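Local coordinates for protein TRAP dicarboxylate transporter-DctP subunit (Desulfovibrio salexigens, PDB 4N6D) that probably binds an organic acid in the periplasm and hands it to the membrane components of a TRAP transport system, at residues A[48-53]-A[260-265]; A[102-107]-A[129-134]; A[213-218]-A[271-276]. All blocks are in the same frame, centred on the assembly; numbering follows the deposited sequence.

Contact 1 (A[48-53]-A[260-265]); sequences MERWKQ and REQAEW
R50 reaches from helix 43-58 to helix 249-285 and meets two side chains there, W265 across a face and Q262 at an edge. Its first torsion sets CG opposite the backbone N (chi1 -172°), and a bend at chi2 then lays the aliphatic part over the indole. CB and CG run above the benzene ring, with R50 CG 3.6 Å from W265 CZ2. R50 CD sits over the five-membered ring of W265, 3.6 Å from its centroid, as a CH-pi contact. Beyond it the guanidinium lies flat on the indole, the two planes only 5° apart, so that R50 CZ comes 3.9 Å from the same centroid. Stacking and cation-pi attraction therefore act together. At the guanidinium edge, NH1 of R50 donates to OE1 of Q262 at 2.9 Å. The bond is somewhat bent, but its acceptor lies in the guanidinium plane; with the stack on the face, it fixes how the flat group is turned.

One residue on, W51 takes the other part of Q262. W51 CB lies 3.7 Å from Q262 NE2, and W51 CD1 touches Q262 CG at 3.8 Å, with amide and indole planes 80° apart. Q262 NE2 is hydrogen-bonded to Q47, just before the segment, so helix 43-58 holds both polar atoms of the amide. The indole of W51 continues inward against L142 of the sheet, Y34, and L255 and L258 of the long helix.

The segment axes approach to 10.8 Å and run roughly antiparallel. Helix 43-58 links the parallel neighbouring strands 30-35 and 63-68, so the contact fastens a beta-alpha-beta crossover of one lobe to the long helix characteristic of TRAP solute-binding proteins.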
loop_
_atom_site.group_PDB
_atom_site.type_symbol
_atom_site.label_atom_id
_atom_site.label_comp_id
_atom_site.label_asym_id
_atom_site.label_seq_id
_atom_site.Cartn_x
_atom_site.Cartn_y
_atom_site.Cartn_z
ATOM N N MET A 48 -3.679 13.171 0.933
ATOM C CA MET A 48 -3.921 14.038 2.095
ATOM C C MET A 48 -4.386 15.441 1.634
ATOM O O MET A 48 -5.366 16.016 2.141
ATOM C CB MET A 48 -2.668 14.122 2.956
ATOM C CG MET A 48 -2.638 15.279 3.944
ATOM S SD MET A 48 -1.051 15.413 4.806
ATOM C CE MET A 48 0.055 15.896 3.457
ATOM N N GLU A 49 -3.705 15.994 0.640
ATOM C CA GLU A 49 -4.071 17.332 0.161
ATOM C C GLU A 49 -5.456 17.346 -0.458
ATOM O O GLU A 49 -6.194 18.305 -0.297
ATOM C CB GLU A 49 -3.064 17.879 -0.857
ATOM C CG GLU A 49 -1.661 18.056 -0.308
ATOM C CD GLU A 49 -1.585 19.071 0.819
ATOM O OE1 GLU A 49 -2.445 19.970 0.881
ATOM O OE2 GLU A 49 -0.666 18.957 1.652
ATOM N N ARG A 50 -5.805 16.293 -1.195
ATOM C CA ARG A 50 -7.141 16.221 -1.800
ATOM C C ARG A 50 -8.219 16.098 -0.721
ATOM O O ARG A 50 -9.284 16.726 -0.802
ATOM C CB ARG A 50 -7.211 15.061 -2.786
ATOM C CG ARG A 50 -8.509 15.028 -3.609
ATOM C CD ARG A 50 -9.477 14.036 -3.044
ATOM N NE ARG A 50 -10.751 14.104 -3.760
ATOM C CZ ARG A 50 -11.825 13.391 -3.432
ATOM N NH1 ARG A 50 -11.772 12.531 -2.422
ATOM N NH2 ARG A 50 -12.951 13.531 -4.139
ATOM N N TRP A 51 -7.916 15.329 0.315
ATOM C CA TRP A 51 -8.834 15.164 1.428
ATOM C C TRP A 51 -9.067 16.512 2.104
ATOM O O TRP A 51 -10.205 16.877 2.385
ATOM C CB TRP A 51 -8.259 14.157 2.404
ATOM C CG TRP A 51 -9.164 13.788 3.550
ATOM C CD1 TRP A 51 -10.089 12.784 3.560
ATOM C CD2 TRP A 51 -9.192 14.374 4.853
ATOM N NE1 TRP A 51 -10.718 12.727 4.784
ATOM C CE2 TRP A 51 -10.181 13.691 5.598
ATOM C CE3 TRP A 51 -8.492 15.425 5.465
ATOM C CZ2 TRP A 51 -10.469 13.999 6.920
ATOM C CZ3 TRP A 51 -8.795 15.742 6.788
ATOM C CH2 TRP A 51 -9.776 15.038 7.489
ATOM N N LYS A 52 -7.992 17.257 2.358
ATOM C CA LYS A 52 -8.093 18.609 2.881
ATOM C C LYS A 52 -9.025 19.474 2.034
ATOM O O LYS A 52 -9.912 20.187 2.541
ATOM C CB LYS A 52 -6.700 19.253 2.922
ATOM C CG LYS A 52 -6.731 20.785 3.017
ATOM C CD LYS A 52 -5.358 21.385 3.281
ATOM C CE LYS A 52 -5.414 22.917 3.224
ATOM N NZ LYS A 52 -4.162 23.562 3.728
ATOM N N GLN A 53 -8.810 19.432 0.726
ATOM C CA GLN A 53 -9.599 20.261 -0.184
ATOM C C GLN A 53 -11.087 19.953 -0.013
ATOM O O GLN A 53 -11.908 20.853 0.074
ATOM C CB GLN A 53 -9.185 20.004 -1.630
ATOM C CG GLN A 53 -7.797 20.542 -1.978
ATOM C CD GLN A 53 -7.233 19.937 -3.257
ATOM O OE1 GLN A 53 -7.965 19.376 -4.083
ATOM N NE2 GLN A 53 -5.919 20.045 -3.422
ATOM N N ARG A 260 -15.003 5.945 2.708
ATOM C CA ARG A 260 -14.986 5.090 1.525
ATOM C C ARG A 260 -14.549 5.869 0.280
ATOM O O ARG A 260 -13.778 5.367 -0.546
ATOM C CB ARG A 260 -16.359 4.459 1.283
ATOM C CG ARG A 260 -16.320 3.424 0.187
ATOM C CD ARG A 260 -17.706 3.204 -0.393
ATOM N NE ARG A 260 -17.617 2.387 -1.599
ATOM C CZ ARG A 260 -17.426 1.082 -1.583
ATOM N NH1 ARG A 260 -17.353 0.448 -0.422
ATOM N NH2 ARG A 260 -17.341 0.407 -2.727
ATOM N N GLU A 261 -15.032 7.096 0.146
ATOM C CA GLU A 261 -14.715 7.906 -1.018
ATOM C C GLU A 261 -13.210 8.083 -1.130
ATOM O O GLU A 261 -12.640 8.002 -2.213
ATOM C CB GLU A 261 -15.334 9.299 -0.926
ATOM C CG GLU A 261 -16.833 9.356 -0.888
ATOM C CD GLU A 261 -17.358 10.778 -1.050
ATOM O OE1 GLU A 261 -16.580 11.637 -1.515
ATOM O OE2 GLU A 261 -18.550 11.012 -0.731
ATOM N N GLN A 262 -12.562 8.389 -0.011
ATOM C CA GLN A 262 -11.133 8.675 -0.047
ATOM C C GLN A 262 -10.312 7.416 -0.310
ATOM O O GLN A 262 -9.253 7.482 -0.945
ATOM C CB GLN A 262 -10.683 9.398 1.232
ATOM C CG GLN A 262 -9.280 9.963 1.175
ATOM C CD GLN A 262 -9.159 11.103 0.213
ATOM O OE1 GLN A 262 -10.154 11.647 -0.235
ATOM N NE2 GLN A 262 -7.930 11.491 -0.092
ATOM N N ALA A 263 -10.787 6.270 0.173
ATOM C CA ALA A 263 -10.142 4.999 -0.136
ATOM C C ALA A 263 -10.142 4.804 -1.669
ATOM O O ALA A 263 -9.107 4.498 -2.284
ATOM C CB ALA A 263 -10.877 3.845 0.562
ATOM N N GLU A 264 -11.311 4.970 -2.283
ATOM C CA GLU A 264 -11.443 4.839 -3.739
ATOM C C GLU A 264 -10.619 5.882 -4.481
ATOM O O GLU A 264 -9.927 5.575 -5.444
ATOM C CB GLU A 264 -12.910 4.958 -4.165
ATOM C CG GLU A 264 -13.128 4.779 -5.650
ATOM C CD GLU A 264 -14.598 4.683 -6.034
ATOM O OE1 GLU A 264 -15.435 4.347 -5.178
ATOM O OE2 GLU A 264 -14.914 4.944 -7.204
ATOM N N TRP A 265 -10.691 7.125 -4.032
ATOM C CA TRP A 265 -9.996 8.202 -4.725
ATOM C C TRP A 265 -8.504 7.937 -4.750
ATOM O O TRP A 265 -7.837 8.152 -5.771
ATOM C CB TRP A 265 -10.257 9.567 -4.066
ATOM C CG TRP A 265 -9.691 10.657 -4.892
ATOM C CD1 TRP A 265 -10.346 11.375 -5.841
ATOM C CD2 TRP A 265 -8.339 11.129 -4.892
ATOM N NE1 TRP A 265 -9.487 12.285 -6.433
ATOM C CE2 TRP A 265 -8.249 12.145 -5.865
ATOM C CE3 TRP A 265 -7.200 10.803 -4.162
ATOM C CZ2 TRP A 265 -7.059 12.835 -6.114
ATOM C CZ3 TRP A 265 -6.027 11.489 -4.415
ATOM C CH2 TRP A 265 -5.969 12.478 -5.391
#

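Contact 2 (A[102-107]-A[129-134]); sequences FPLSSV and TKYQPK
L104 and Y131 form the closest part of this contact, where the loop after strand 90-94 packs against the end of helix 117-131. CD1 of L104 approaches the near side of the tyrosine at an oblique angle, 3.5 Å from Y131 CD2, and also touches CG and CB of the same residue. One methyl thus settles into the corner between the ring and its stem. The leucine's first torsion, chi1 -170°, swings CG away from the backbone N and sends the branch outward to the helix end. Nearer the backbone, L104 CB meets P133 CB at 3.9 Å, while the second methyl, L104 CD2, lies 4.1 Å from P133 CG. The leucine therefore touches two residues with different parts of its chain. V325 of helix 322-337 and L127 of helix 117-131 also pack on L104, and the leucine is buried.

The packing is looser where S105 OG approaches P133 CG at only 4.2 Å. On the solvent side, the exposed Q132 leaves the helix with positive phi and its side chain starts away from the loop. Y131 bridges the two settings: its CB, CG and CD2 meet the leucine, and its hydroxyl is hydrogen-bonded to D328 of helix 322-337.

No hydrogen bond joins the segments. The loop's polar groups are instead met by its own turn, in which S106 N and S106 OG reach F102 O from opposite faces of the carbonyl, and by E135, whose carboxylate takes the backbone N atoms of L104 and S105. The chemistry implies a division of labour: apolar side chains fill the interface, and the neighbouring glutamate satisfies two backbone N-H groups of the loop.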
loop_
_atom_site.group_PDB
_atom_site.type_symbol
_atom_site.label_atom_id
_atom_site.label_comp_id
_atom_site.label_asym_id
_atom_site.label_seq_id
_atom_site.Cartn_x
_atom_site.Cartn_y
_atom_site.Cartn_z
ATOM N N PHE A 102 -1.140 -4.380 14.393
ATOM C CA PHE A 102 -2.347 -4.487 13.553
ATOM C C PHE A 102 -2.593 -5.927 13.116
ATOM O O PHE A 102 -2.501 -6.255 11.944
ATOM C CB PHE A 102 -2.195 -3.579 12.337
ATOM C CG PHE A 102 -1.929 -2.148 12.713
ATOM C CD1 PHE A 102 -2.939 -1.354 13.194
ATOM C CD2 PHE A 102 -0.654 -1.607 12.597
ATOM C CE1 PHE A 102 -2.698 -0.049 13.555
ATOM C CE2 PHE A 102 -0.421 -0.291 12.979
ATOM C CZ PHE A 102 -1.445 0.472 13.442
ATOM N N PRO A 103 -2.907 -6.799 14.072
ATOM C CA PRO A 103 -3.022 -8.224 13.732
ATOM C C PRO A 103 -4.091 -8.531 12.709
ATOM O O PRO A 103 -3.945 -9.530 11.990
ATOM C CB PRO A 103 -3.377 -8.879 15.061
ATOM C CG PRO A 103 -3.811 -7.770 15.959
ATOM C CD PRO A 103 -3.017 -6.581 15.525
ATOM N N LEU A 104 -5.157 -7.740 12.648
ATOM C CA LEU A 104 -6.185 -8.014 11.625
ATOM C C LEU A 104 -5.827 -7.366 10.307
ATOM O O LEU A 104 -5.718 -8.058 9.288
ATOM C CB LEU A 104 -7.576 -7.551 12.058
ATOM C CG LEU A 104 -8.657 -8.066 11.092
ATOM C CD1 LEU A 104 -9.835 -8.611 11.875
ATOM C CD2 LEU A 104 -9.058 -6.941 10.201
ATOM N N SER A 105 -5.647 -6.038 10.309
ATOM C CA SER A 105 -5.482 -5.302 9.057
ATOM C C SER A 105 -4.198 -5.640 8.328
ATOM O O SER A 105 -4.116 -5.459 7.112
ATOM C CB SER A 105 -5.567 -3.790 9.278
ATOM O OG SER A 105 -6.825 -3.435 9.870
ATOM N N SER A 106 -3.193 -6.116 9.060
ATOM C CA SER A 106 -1.935 -6.567 8.455
ATOM C C SER A 106 -2.116 -7.707 7.433
ATOM O O SER A 106 -1.189 -8.049 6.703
ATOM C CB SER A 106 -0.948 -6.988 9.537
ATOM O OG SER A 106 -1.440 -8.064 10.310
ATOM N N VAL A 107 -3.305 -8.305 7.395
ATOM C CA VAL A 107 -3.568 -9.344 6.400
ATOM C C VAL A 107 -3.286 -8.771 5.024
ATOM O O VAL A 107 -2.828 -9.491 4.096
ATOM C CB VAL A 107 -5.018 -9.879 6.501
ATOM C CG1 VAL A 107 -6.024 -8.827 6.085
ATOM C CG2 VAL A 107 -5.179 -11.147 5.673
ATOM N N THR A 129 -14.295 -1.873 7.931
ATOM C CA THR A 129 -15.642 -1.488 8.309
ATOM C C THR A 129 -16.424 -2.689 8.854
ATOM O O THR A 129 -17.250 -2.556 9.770
ATOM C CB THR A 129 -16.388 -0.887 7.121
ATOM O OG1 THR A 129 -15.747 0.346 6.760
ATOM C CG2 THR A 129 -17.838 -0.635 7.486
ATOM N N LYS A 130 -16.152 -3.859 8.296
ATOM C CA LYS A 130 -16.826 -5.072 8.717
ATOM C C LYS A 130 -16.372 -5.545 10.098
ATOM O O LYS A 130 -17.191 -5.955 10.923
ATOM C CB LYS A 130 -16.617 -6.189 7.693
ATOM C CG LYS A 130 -17.261 -7.496 8.111
ATOM C CD LYS A 130 -17.054 -8.599 7.102
ATOM C CE LYS A 130 -17.884 -9.809 7.487
ATOM N NZ LYS A 130 -17.901 -10.823 6.424
ATOM N N TYR A 131 -15.062 -5.508 10.331
ATOM C CA TYR A 131 -14.490 -6.118 11.513
ATOM C C TYR A 131 -14.299 -5.172 12.682
ATOM O O TYR A 131 -14.254 -5.637 13.822
ATOM C CB TYR A 131 -13.146 -6.796 11.180
ATOM C CG TYR A 131 -13.310 -8.180 10.591
ATOM C CD1 TYR A 131 -13.550 -8.357 9.227
ATOM C CD2 TYR A 131 -13.270 -9.310 11.386
ATOM C CE1 TYR A 131 -13.728 -9.642 8.678
ATOM C CE2 TYR A 131 -13.428 -10.582 10.851
ATOM C CZ TYR A 131 -13.660 -10.741 9.496
ATOM O OH TYR A 131 -13.851 -12.007 8.977
ATOM N N GLN A 132 -14.201 -3.871 12.407
ATOM C CA GLN A 132 -13.966 -2.869 13.456
ATOM C C GLN A 132 -12.917 -3.366 14.448
ATOM O O GLN A 132 -13.164 -3.435 15.642
ATOM C CB GLN A 132 -15.273 -2.562 14.184
ATOM C CG GLN A 132 -16.345 -1.959 13.293
ATOM C CD GLN A 132 -16.010 -0.554 12.862
ATOM O OE1 GLN A 132 -15.818 -0.279 11.679
ATOM N NE2 GLN A 132 -15.927 0.344 13.821
ATOM N N PRO A 133 -11.718 -3.714 13.953
ATOM C CA PRO A 133 -10.785 -4.374 14.865
ATOM C C PRO A 133 -10.279 -3.463 15.987
ATOM O O PRO A 133 -10.078 -2.245 15.828
ATOM C CB PRO A 133 -9.643 -4.800 13.947
ATOM C CG PRO A 133 -9.710 -3.880 12.827
ATOM C CD PRO A 133 -11.163 -3.592 12.598
ATOM N N LYS A 134 -10.081 -4.069 17.139
ATOM C CA LYS A 134 -9.719 -3.306 18.318
ATOM C C LYS A 134 -8.338 -2.673 18.222
ATOM O O LYS A 134 -7.999 -1.783 19.029
ATOM C CB LYS A 134 -9.819 -4.181 19.559
ATOM C CG LYS A 134 -9.090 -5.486 19.460
ATOM C CD LYS A 134 -9.461 -6.391 20.631
ATOM C CE LYS A 134 -8.399 -6.346 21.701
ATOM N NZ LYS A 134 -7.123 -6.951 21.237
#

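Contact 3 (A[213-218]-A[271-276]); sequences LKDLNF and DEHVKR
H273 projects from helix 249-285 to meet D215 at the end of helix 212-215. From CB, a chi1 of -175° turns the imidazole away from its own backbone N and out towards D215. On one flank of the ring H273 CD2 lies 3.8 Å from D215 OD2; on the other, H273 CE1 is 3.5 Å from D215 OD1. Between them, at the tip, H273 NE2 donates to D215 OD2 over 2.8 Å in an almost straight bond, with an angle of 169° at the hydrogen. D215 OD2 lies near the ring plane and accepts the N-H through its syn lone pair, although carboxylate and imidazole are turned 44° against each other. This histidine-carboxylate hydrogen bond joins two helices at the protein surface: the short one follows strand 205-208 of the four-stranded sheet, and the other is the long helix that also packs against the five-stranded sheet. The carboxylate would be expected to favour a protonated imidazole. Alongside, the extended chain of K214 passes the helix backbone more loosely, its CD 4.4 Å from R276 O, while K214 N is hydrogen-bonded to S277 OG one residue further along.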
loop_
_atom_site.group_PDB
_atom_site.type_symbol
_atom_site.label_atom_id
_atom_site.label_comp_id
_atom_site.label_asym_id
_atom_site.label_seq_id
_atom_site.Cartn_x
_atom_site.Cartn_y
_atom_site.Cartn_z
ATOM N N LEU A 213 9.557 3.636 -11.728
ATOM C CA LEU A 213 10.158 3.625 -13.057
ATOM C C LEU A 213 10.316 5.033 -13.617
ATOM O O LEU A 213 11.334 5.346 -14.252
ATOM C CB LEU A 213 9.337 2.736 -14.006
ATOM C CG LEU A 213 9.544 1.244 -13.708
ATOM C CD1 LEU A 213 8.494 0.401 -14.408
ATOM C CD2 LEU A 213 10.985 0.781 -14.074
ATOM N N LYS A 214 9.315 5.877 -13.367
ATOM C CA LYS A 214 9.363 7.291 -13.713
ATOM C C LYS A 214 9.814 8.149 -12.533
ATOM O O LYS A 214 10.703 8.969 -12.678
ATOM C CB LYS A 214 7.997 7.801 -14.171
ATOM C CG LYS A 214 8.004 9.275 -14.531
ATOM C CD LYS A 214 6.649 9.768 -15.017
ATOM C CE LYS A 214 6.705 11.268 -15.330
ATOM N NZ LYS A 214 5.372 11.773 -15.755
ATOM N N ASP A 215 9.191 7.962 -11.363
ATOM C CA ASP A 215 9.381 8.896 -10.253
ATOM C C ASP A 215 10.843 8.964 -9.797
ATOM O O ASP A 215 11.332 10.014 -9.368
ATOM C CB ASP A 215 8.521 8.497 -9.047
ATOM C CG ASP A 215 7.019 8.670 -9.285
ATOM O OD1 ASP A 215 6.592 9.142 -10.367
ATOM O OD2 ASP A 215 6.268 8.327 -8.352
ATOM N N LEU A 216 11.517 7.823 -9.860
ATOM C CA LEU A 216 12.934 7.723 -9.538
ATOM C C LEU A 216 13.788 7.310 -10.757
ATOM O O LEU A 216 14.955 6.933 -10.635
ATOM C CB LEU A 216 13.114 6.739 -8.391
ATOM C CG LEU A 216 12.523 7.205 -7.058
ATOM C CD1 LEU A 216 12.638 6.110 -5.990
ATOM C CD2 LEU A 216 13.199 8.478 -6.579
ATOM N N ASN A 217 13.191 7.394 -11.936
ATOM C CA ASN A 217 13.910 7.145 -13.186
ATOM C C ASN A 217 14.556 5.768 -13.247
ATOM O O ASN A 217 15.550 5.580 -13.950
ATOM C CB ASN A 217 14.983 8.222 -13.420
ATOM C CG ASN A 217 15.493 8.246 -14.866
ATOM O OD1 ASN A 217 14.761 7.962 -15.814
ATOM N ND2 ASN A 217 16.769 8.550 -15.029
ATOM N N PHE A 218 13.992 4.791 -12.536
ATOM C CA PHE A 218 14.557 3.448 -12.596
ATOM C C PHE A 218 14.447 2.805 -13.979
ATOM O O PHE A 218 15.182 1.873 -14.295
ATOM C CB PHE A 218 13.971 2.547 -11.512
ATOM C CG PHE A 218 14.613 2.743 -10.178
ATOM C CD1 PHE A 218 15.945 2.422 -9.996
ATOM C CD2 PHE A 218 13.900 3.255 -9.115
ATOM C CE1 PHE A 218 16.547 2.613 -8.778
ATOM C CE2 PHE A 218 14.504 3.450 -7.895
ATOM C CZ PHE A 218 15.823 3.133 -7.731
ATOM N N ASP A 271 -3.374 4.036 -9.177
ATOM C CA ASP A 271 -3.395 3.259 -10.419
ATOM C C ASP A 271 -3.161 4.125 -11.647
ATOM O O ASP A 271 -2.492 3.709 -12.584
ATOM C CB ASP A 271 -4.701 2.471 -10.551
ATOM C CG ASP A 271 -4.773 1.311 -9.565
ATOM O OD1 ASP A 271 -3.694 0.762 -9.238
ATOM O OD2 ASP A 271 -5.892 0.928 -9.158
ATOM N N GLU A 272 -3.713 5.331 -11.674
ATOM C CA GLU A 272 -3.474 6.215 -12.819
ATOM C C GLU A 272 -2.025 6.708 -12.841
ATOM O O GLU A 272 -1.419 6.860 -13.897
ATOM C CB GLU A 272 -4.463 7.378 -12.782
ATOM C CG GLU A 272 -4.288 8.414 -13.903
ATOM C CD GLU A 272 -4.543 7.868 -15.298
ATOM O OE1 GLU A 272 -5.293 6.871 -15.453
ATOM O OE2 GLU A 272 -3.986 8.455 -16.253
ATOM N N HIS A 273 -1.471 6.934 -11.661
ATOM C CA HIS A 273 -0.085 7.356 -11.520
ATOM C C HIS A 273 0.864 6.261 -12.019
ATOM O O HIS A 273 1.882 6.559 -12.669
ATOM C CB HIS A 273 0.181 7.711 -10.057
ATOM C CG HIS A 273 1.537 8.279 -9.805
ATOM N ND1 HIS A 273 1.941 9.493 -10.320
ATOM C CD2 HIS A 273 2.586 7.801 -9.096
ATOM C CE1 HIS A 273 3.182 9.734 -9.941
ATOM N NE2 HIS A 273 3.601 8.717 -9.205
ATOM N N VAL A 274 0.538 5.000 -11.728
ATOM C CA VAL A 274 1.276 3.876 -12.302
ATOM C C VAL A 274 1.128 3.851 -13.806
ATOM O O VAL A 274 2.116 3.685 -14.522
ATOM C CB VAL A 274 0.830 2.520 -11.694
ATOM C CG1 VAL A 274 1.289 1.350 -12.530
ATOM C CG2 VAL A 274 1.392 2.396 -10.319
ATOM N N LYS A 275 -0.094 4.037 -14.303
ATOM C CA LYS A 275 -0.311 4.011 -15.736
ATOM C C LYS A 275 0.550 5.082 -16.425
ATOM O O LYS A 275 1.190 4.818 -17.450
ATOM C CB LYS A 275 -1.793 4.198 -16.052
ATOM C CG LYS A 275 -2.124 4.087 -17.515
ATOM C CD LYS A 275 -3.638 4.040 -17.744
ATOM C CE LYS A 275 -3.960 3.869 -19.236
ATOM N NZ LYS A 275 -5.413 3.988 -19.504
ATOM N N ARG A 276 0.586 6.280 -15.859
ATOM C CA ARG A 276 1.419 7.345 -16.411
ATOM C C ARG A 276 2.913 7.038 -16.363
ATOM O O ARG A 276 3.666 7.396 -17.299
ATOM C CB ARG A 276 1.104 8.668 -15.705
ATOM C CG ARG A 276 -0.288 9.124 -16.039
ATOM C CD ARG A 276 -0.713 10.411 -15.367
ATOM N NE ARG A 276 -2.089 10.736 -15.755
ATOM C CZ ARG A 276 -2.802 11.730 -15.238
ATOM N NH1 ARG A 276 -2.277 12.519 -14.304
ATOM N NH2 ARG A 276 -4.046 11.938 -15.653
#

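Contacts 1 and 3 share helix 249-285, gripping it at two places whose centres are about 20 Å apart: 260-265 meets the lobe of the five-stranded sheet, and 271-276 meets the part built on the four-stranded sheet. Contact 2 lies within the chain loop closed by contact 1, about 21 Å from it between centres, and its nearest atoms are about 7 Å away. Contacts 2 and 3 fall on opposite sides of the chain's centre, about 30 Å apart between centres. R81, M84 and R138, which line the site of the triiodinated phasing compound, belong to none of the six segments. In this open form, the solute site itself holds the C-terminus of a symmetry mate.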